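Local coordinates for protein phytase (Citrobacter braakii, PDB 3ZHC) that is a phytase of the histidine phosphatase superfamily (branch 2), built on a mixed beta-sheet with helices packed around it, at residues D57-W62 with L243-Q248; P342-N347 with F373-L378. The protein carries 2 engineered substitutions. All blocks are in the same frame, centred on the assembly; numbering follows the deposited sequence.

Interaction 1. Residues D57-W62 with L243-Q248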
loop_
_atom_site.group_PDB
_atom_site.type_symbol
_atom_site.label_atom_id
_atom_site.label_comp_id
_atom_site.label_asym_id
_atom_site.label_seq_id
_atom_site.Cartn_x
_atom_site.Cartn_y
_atom_site.Cartn_z
ATOM N N ASP B 57 5.012 -29.369 9.504
ATOM C CA ASP B 57 3.607 -29.789 9.449
ATOM C C ASP B 57 3.268 -30.415 8.103
ATOM O O ASP B 57 4.076 -30.396 7.190
ATOM C CB ASP B 57 2.731 -28.598 9.777
ATOM C CG ASP B 57 3.027 -28.056 11.172
ATOM O OD1 ASP B 57 2.705 -28.750 12.145
ATOM O OD2 ASP B 57 3.591 -26.960 11.297
ATOM N N GLN B 58 2.065 -30.980 8.014
ATOM C CA GLN B 58 1.540 -31.630 6.801
ATOM C C GLN B 58 0.533 -30.728 6.132
ATOM O O GLN B 58 -0.260 -30.069 6.812
ATOM C CB GLN B 58 0.855 -32.974 7.115
ATOM C CG GLN B 58 1.792 -34.126 7.403
ATOM C CD GLN B 58 2.455 -34.032 8.764
ATOM O OE1 GLN B 58 1.771 -33.908 9.800
ATOM N NE2 GLN B 58 3.793 -34.096 8.779
ATOM N N TRP B 59 0.548 -30.707 4.799
ATOM C CA TRP B 59 -0.388 -29.881 4.030
ATOM C C TRP B 59 -1.780 -30.528 3.933
ATOM O O TRP B 59 -1.869 -31.736 3.712
ATOM C CB TRP B 59 0.157 -29.625 2.623
ATOM C CG TRP B 59 1.359 -28.738 2.638
ATOM C CD1 TRP B 59 2.674 -29.119 2.735
ATOM C CD2 TRP B 59 1.354 -27.330 2.557
ATOM N NE1 TRP B 59 3.489 -28.014 2.716
ATOM C CE2 TRP B 59 2.709 -26.899 2.610
ATOM C CE3 TRP B 59 0.338 -26.365 2.443
ATOM C CZ2 TRP B 59 3.065 -25.552 2.554
ATOM C CZ3 TRP B 59 0.701 -25.012 2.390
ATOM C CH2 TRP B 59 2.048 -24.623 2.444
ATOM N N PRO B 60 -2.874 -29.722 4.105
ATOM C CA PRO B 60 -4.220 -30.238 3.865
ATOM C C PRO B 60 -4.375 -30.681 2.415
ATOM O O PRO B 60 -3.835 -30.023 1.513
ATOM C CB PRO B 60 -5.142 -29.018 4.134
ATOM C CG PRO B 60 -4.345 -28.050 4.814
ATOM C CD PRO B 60 -2.904 -28.322 4.566
ATOM N N GLN B 61 -5.100 -31.770 2.199
ATOM C CA GLN B 61 -5.298 -32.315 0.863
ATOM C C GLN B 61 -6.564 -31.766 0.262
ATOM O O GLN B 61 -7.483 -31.386 0.977
ATOM C CB GLN B 61 -5.358 -33.855 0.904
ATOM C CG GLN B 61 -4.130 -34.518 1.513
ATOM C CD GLN B 61 -2.861 -34.144 0.813
ATOM O OE1 GLN B 61 -2.708 -34.392 -0.370
ATOM N NE2 GLN B 61 -1.926 -33.530 1.550
ATOM N N TRP B 62 -6.596 -31.734 -1.068
ATOM C CA TRP B 62 -7.738 -31.251 -1.841
ATOM C C TRP B 62 -8.280 -32.431 -2.627
ATOM O O TRP B 62 -7.500 -33.143 -3.241
ATOM C CB TRP B 62 -7.275 -30.144 -2.772
ATOM C CG TRP B 62 -6.818 -28.885 -2.072
ATOM C CD1 TRP B 62 -5.715 -28.735 -1.256
ATOM C CD2 TRP B 62 -7.449 -27.593 -2.132
ATOM N NE1 TRP B 62 -5.633 -27.435 -0.808
ATOM C CE2 TRP B 62 -6.680 -26.711 -1.326
ATOM C CE3 TRP B 62 -8.594 -27.097 -2.785
ATOM C CZ2 TRP B 62 -7.019 -25.352 -1.161
ATOM C CZ3 TRP B 62 -8.935 -25.745 -2.627
ATOM C CH2 TRP B 62 -8.150 -24.890 -1.821
ATOM N N LEU B 243 -4.291 -18.499 0.772
ATOM C CA LEU B 243 -5.469 -17.738 0.312
ATOM C C LEU B 243 -6.534 -18.670 -0.218
ATOM O O LEU B 243 -7.701 -18.532 0.127
ATOM C CB LEU B 243 -5.110 -16.740 -0.791
ATOM C CG LEU B 243 -6.252 -15.778 -1.194
ATOM C CD1 LEU B 243 -6.047 -14.403 -0.552
ATOM C CD2 LEU B 243 -6.380 -15.663 -2.712
ATOM N N LEU B 244 -6.117 -19.618 -1.072
ATOM C CA LEU B 244 -7.040 -20.636 -1.643
ATOM C C LEU B 244 -7.713 -21.485 -0.547
ATOM O O LEU B 244 -8.928 -21.722 -0.606
ATOM C CB LEU B 244 -6.319 -21.515 -2.652
ATOM C CG LEU B 244 -5.929 -20.781 -3.965
ATOM C CD1 LEU B 244 -4.854 -21.575 -4.755
ATOM C CD2 LEU B 244 -7.144 -20.481 -4.836
ATOM N N GLN B 245 -6.927 -21.926 0.450
ATOM C CA GLN B 245 -7.482 -22.687 1.600
ATOM C C GLN B 245 -8.631 -21.912 2.281
ATOM O O GLN B 245 -9.726 -22.473 2.527
ATOM C CB GLN B 245 -6.405 -22.994 2.637
ATOM C CG GLN B 245 -5.413 -24.011 2.236
ATOM C CD GLN B 245 -4.268 -24.143 3.237
ATOM O OE1 GLN B 245 -4.216 -23.428 4.254
ATOM N NE2 GLN B 245 -3.347 -25.058 2.958
ATOM N N GLU B 246 -8.363 -20.630 2.569
ATOM C CA GLU B 246 -9.338 -19.720 3.178
ATOM C C GLU B 246 -10.584 -19.548 2.285
ATOM O O GLU B 246 -11.710 -19.790 2.733
ATOM C CB GLU B 246 -8.683 -18.362 3.449
ATOM C CG GLU B 246 -9.541 -17.324 4.218
ATOM C CD GLU B 246 -9.783 -17.671 5.684
ATOM O OE1 GLU B 246 -8.938 -18.302 6.332
ATOM O OE2 GLU B 246 -10.841 -17.288 6.188
ATOM N N ALA B 247 -10.376 -19.143 1.037
ATOM C CA ALA B 247 -11.498 -18.945 0.064
ATOM C C ALA B 247 -12.337 -20.223 -0.170
ATOM O O ALA B 247 -13.538 -20.140 -0.426
ATOM C CB ALA B 247 -10.972 -18.402 -1.262
ATOM N N GLN B 248 -11.677 -21.385 -0.076
ATOM C CA GLN B 248 -12.321 -22.706 -0.178
ATOM C C GLN B 248 -13.170 -23.084 1.056
ATOM O O GLN B 248 -13.964 -24.008 0.987
ATOM C CB GLN B 248 -11.243 -23.804 -0.434
ATOM C CG GLN B 248 -11.737 -25.300 -0.570
ATOM C CD GLN B 248 -12.751 -25.509 -1.695
ATOM O OE1 GLN B 248 -12.903 -24.667 -2.595
ATOM N NE2 GLN B 248 -13.446 -26.640 -1.651
HETATM O O HOH W 1 -3.250 -27.285 0.858
#
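Trp62 and Gln245 meet through one water as well as by direct packing. The water accepts from Trp62 NE1 at 2.9 Å and from Gln245 NE2 at 3.1 Å, and donates to the carbonyl oxygen Pro60 O at 2.9 Å. It lies in the plane of the indole, and these three bonds are the polar link between the 57-62 loop and the last turns of helix 231-247. The other end of the Gln245 amide is also held, OE1 accepting from Ala254 N, so both amide atoms have partners.

The direct packing belongs mostly to Trp62. The benzene end of its indole pushes edge-on against the helix backbone, CH2 approaching Leu244 O to 3.5 Å; its apolar partner is Leu244 CB, 3.9 Å from CH2. Gln248 runs past the ring in the opposite direction, CG coming within 3.5 Å of Trp62 CZ3. With CG anti to the backbone N and a bend at chi2 (58°), Gln248 lays CB and CG by the far end of the indole and turns OE1 to Thr70 OG1, its hydrogen-bond partner.

Gln245 stretches out beyond CG (chi2 173°) and crosses Pro60 at about a right angle, NE2 standing 3.7 Å from Pro60 CG. The same nitrogen sits at the edge of the Trp59 indole, near its plane; Trp59 NE1 is hydrogen-bonded to Met51 O.

Polar recognition here is indirect: loop and helix share a water, while the direct contacts are van der Waals.

Interaction 2. Residues P342-N347 with F373-L378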
loop_
_atom_site.group_PDB
_atom_site.type_symbol
_atom_site.label_atom_id
_atom_site.label_comp_id
_atom_site.label_asym_id
_atom_site.label_seq_id
_atom_site.Cartn_x
_atom_site.Cartn_y
_atom_site.Cartn_z
ATOM N N PRO B 342 -9.901 -3.711 -1.357
ATOM C CA PRO B 342 -10.320 -3.773 0.070
ATOM C C PRO B 342 -10.822 -5.144 0.501
ATOM O O PRO B 342 -11.650 -5.747 -0.190
ATOM C CB PRO B 342 -11.436 -2.733 0.156
ATOM C CG PRO B 342 -11.026 -1.682 -0.855
ATOM C CD PRO B 342 -10.425 -2.482 -2.019
ATOM N N GLY B 343 -10.306 -5.637 1.622
ATOM C CA GLY B 343 -10.686 -6.956 2.126
ATOM C C GLY B 343 -10.246 -8.172 1.288
ATOM O O GLY B 343 -10.683 -9.276 1.572
ATOM N N GLN B 344 -9.385 -7.967 0.264
ATOM C CA GLN B 344 -8.908 -9.068 -0.607
ATOM C C GLN B 344 -7.377 -8.961 -0.818
ATOM O O GLN B 344 -6.920 -8.211 -1.678
ATOM C CB GLN B 344 -9.666 -9.085 -1.932
ATOM C CG GLN B 344 -9.215 -10.194 -2.926
ATOM C CD GLN B 344 -9.140 -11.581 -2.301
ATOM O OE1 GLN B 344 -8.047 -12.095 -2.035
ATOM N NE2 GLN B 344 -10.296 -12.189 -2.059
ATOM N N PRO B 345 -6.593 -9.706 -0.025
ATOM C CA PRO B 345 -5.099 -9.638 -0.112
ATOM C C PRO B 345 -4.453 -9.991 -1.475
ATOM O O PRO B 345 -3.354 -9.483 -1.771
ATOM C CB PRO B 345 -4.656 -10.634 0.948
ATOM C CG PRO B 345 -5.800 -10.693 1.912
ATOM C CD PRO B 345 -7.017 -10.593 1.078
ATOM N N ASP B 346 -5.102 -10.841 -2.270
ATOM C CA ASP B 346 -4.589 -11.206 -3.604
ATOM C C ASP B 346 -5.067 -10.133 -4.574
ATOM O O ASP B 346 -6.269 -9.896 -4.673
ATOM C CB ASP B 346 -5.088 -12.607 -4.020
ATOM C CG ASP B 346 -4.457 -13.129 -5.324
ATOM O OD1 ASP B 346 -3.768 -12.376 -6.065
ATOM O OD2 ASP B 346 -4.667 -14.330 -5.619
ATOM N N ASN B 347 -4.130 -9.488 -5.281
ATOM C CA ASN B 347 -4.468 -8.440 -6.288
ATOM C C ASN B 347 -5.172 -9.010 -7.523
ATOM O O ASN B 347 -5.890 -8.307 -8.205
ATOM C CB ASN B 347 -3.216 -7.666 -6.744
ATOM C CG ASN B 347 -2.628 -6.734 -5.648
ATOM O OD1 ASN B 347 -3.237 -6.485 -4.599
ATOM N ND2 ASN B 347 -1.439 -6.222 -5.913
ATOM N N PHE B 373 -12.550 -3.144 -11.448
ATOM C CA PHE B 373 -12.183 -4.479 -10.980
ATOM C C PHE B 373 -13.270 -4.956 -10.022
ATOM O O PHE B 373 -13.432 -4.387 -8.959
ATOM C CB PHE B 373 -10.793 -4.558 -10.329
ATOM C CG PHE B 373 -10.249 -5.973 -10.309
ATOM C CD1 PHE B 373 -10.591 -6.852 -9.300
ATOM C CD2 PHE B 373 -9.410 -6.430 -11.344
ATOM C CE1 PHE B 373 -10.093 -8.173 -9.303
ATOM C CE2 PHE B 373 -8.917 -7.741 -11.349
ATOM C CZ PHE B 373 -9.257 -8.606 -10.334
ATOM N N VAL B 374 -14.008 -6.003 -10.431
ATOM C CA VAL B 374 -15.091 -6.605 -9.619
ATOM C C VAL B 374 -14.580 -7.923 -9.010
ATOM O O VAL B 374 -14.031 -8.775 -9.720
ATOM C CB VAL B 374 -16.366 -6.824 -10.452
ATOM C CG1 VAL B 374 -17.438 -7.513 -9.639
ATOM C CG2 VAL B 374 -16.872 -5.493 -10.977
ATOM N N TYR B 375 -14.773 -8.072 -7.696
ATOM C CA TYR B 375 -14.226 -9.185 -6.928
ATOM C C TYR B 375 -15.035 -9.437 -5.655
ATOM O O TYR B 375 -15.916 -8.657 -5.312
ATOM C CB TYR B 375 -12.799 -8.839 -6.522
ATOM C CG TYR B 375 -12.744 -7.739 -5.458
ATOM C CD1 TYR B 375 -12.997 -6.378 -5.787
ATOM C CD2 TYR B 375 -12.462 -8.053 -4.118
ATOM C CE1 TYR B 375 -12.955 -5.368 -4.788
ATOM C CE2 TYR B 375 -12.418 -7.055 -3.119
ATOM C CZ TYR B 375 -12.662 -5.726 -3.454
ATOM O OH TYR B 375 -12.615 -4.786 -2.485
ATOM N N GLN B 376 -14.707 -10.533 -4.967
ATOM C CA GLN B 376 -15.263 -10.856 -3.655
ATOM C C GLN B 376 -14.182 -10.724 -2.642
ATOM O O GLN B 376 -13.035 -11.155 -2.891
ATOM C CB GLN B 376 -15.779 -12.282 -3.622
ATOM C CG GLN B 376 -17.076 -12.485 -4.423
ATOM C CD GLN B 376 -17.133 -13.816 -5.115
ATOM O OE1 GLN B 376 -16.207 -14.183 -5.809
ATOM N NE2 GLN B 376 -18.237 -14.545 -4.943
ATOM N N THR B 377 -14.509 -10.137 -1.482
ATOM C CA THR B 377 -13.566 -10.084 -0.368
ATOM C C THR B 377 -13.297 -11.518 0.100
ATOM O O THR B 377 -14.099 -12.431 -0.172
ATOM C CB THR B 377 -14.073 -9.226 0.817
ATOM O OG1 THR B 377 -15.318 -9.733 1.295
ATOM C CG2 THR B 377 -14.257 -7.768 0.396
ATOM N N LEU B 378 -12.180 -11.719 0.786
ATOM C CA LEU B 378 -11.799 -13.053 1.283
ATOM C C LEU B 378 -12.860 -13.591 2.273
ATOM O O LEU B 378 -13.162 -14.775 2.286
ATOM C CB LEU B 378 -10.385 -13.009 1.909
ATOM C CG LEU B 378 -9.701 -14.316 2.346
ATOM C CD1 LEU B 378 -9.701 -15.354 1.222
ATOM C CD2 LEU B 378 -8.281 -14.037 2.829
#
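Tyr375 gives its hydroxyl proton to the carbonyl of Pro342, OH to O 2.7 Å, in the carbonyl plane and on a lone pair. Two nearly straight bonds follow. Gln344 NE2 donates to Gln376 O at 3.0 Å, with an N-H...O angle of 169° and the acceptor almost in the amide plane; Leu378 N donates to Gly343 O, also at 3.0 Å, with an angle of 168°. Within its own loop Gln344 OE1 takes the backbone N-H of Asp346, at 3.2 Å, so the amide is gripped at both ends and its rotation fixed.

Packing fills in around these bonds. Gln344 CB rests 3.6 Å from Tyr375 CE2, the amide standing nearly perpendicular to the ring. Thr377 CG2 comes to 3.4 Å from Pro342 O. Farther along, Pro345 CD meets Leu378 CD2 across a right angle, while Phe373 CZ approaches Asn347 O, a carbonyl that accepts from Trp339 NE1.

With chi1 at 58°, Thr377 turns OG1 forward to receive Asp380 N. This is a helix N-cap: strand 366-375 of the central mixed sheet leads through a short turn into helix 378-382, and the 342-347 loop is bonded to the strand's last residue, the turn and the first helical residue.

How the interactions relate
The two centres are 19 Å apart, yet the contacts touch directly through helix 231-247. Leu243, on the side of interaction 1, packs into the 342-347 loop: its CD1 is 3.4 Å from Gln344 OE1, and its CD2 is 3.6 Å from Asp346 CB. One turn on, Glu246 CG lies 3.5 Å from Leu378 CG. The helix therefore bears the 57-62 loop at one place and interaction 2 at another. Both also border the RHGxRxP signature of this superfamily: Trp62 packs on Pro44 and Leu244 on Arg42, while Asp346 makes a salt bridge with Arg38. A formic acid lies about 4 Å from the side chain of Gln248 and another about 4 Å from that of Pro342, both probably from the crystallisation liquor.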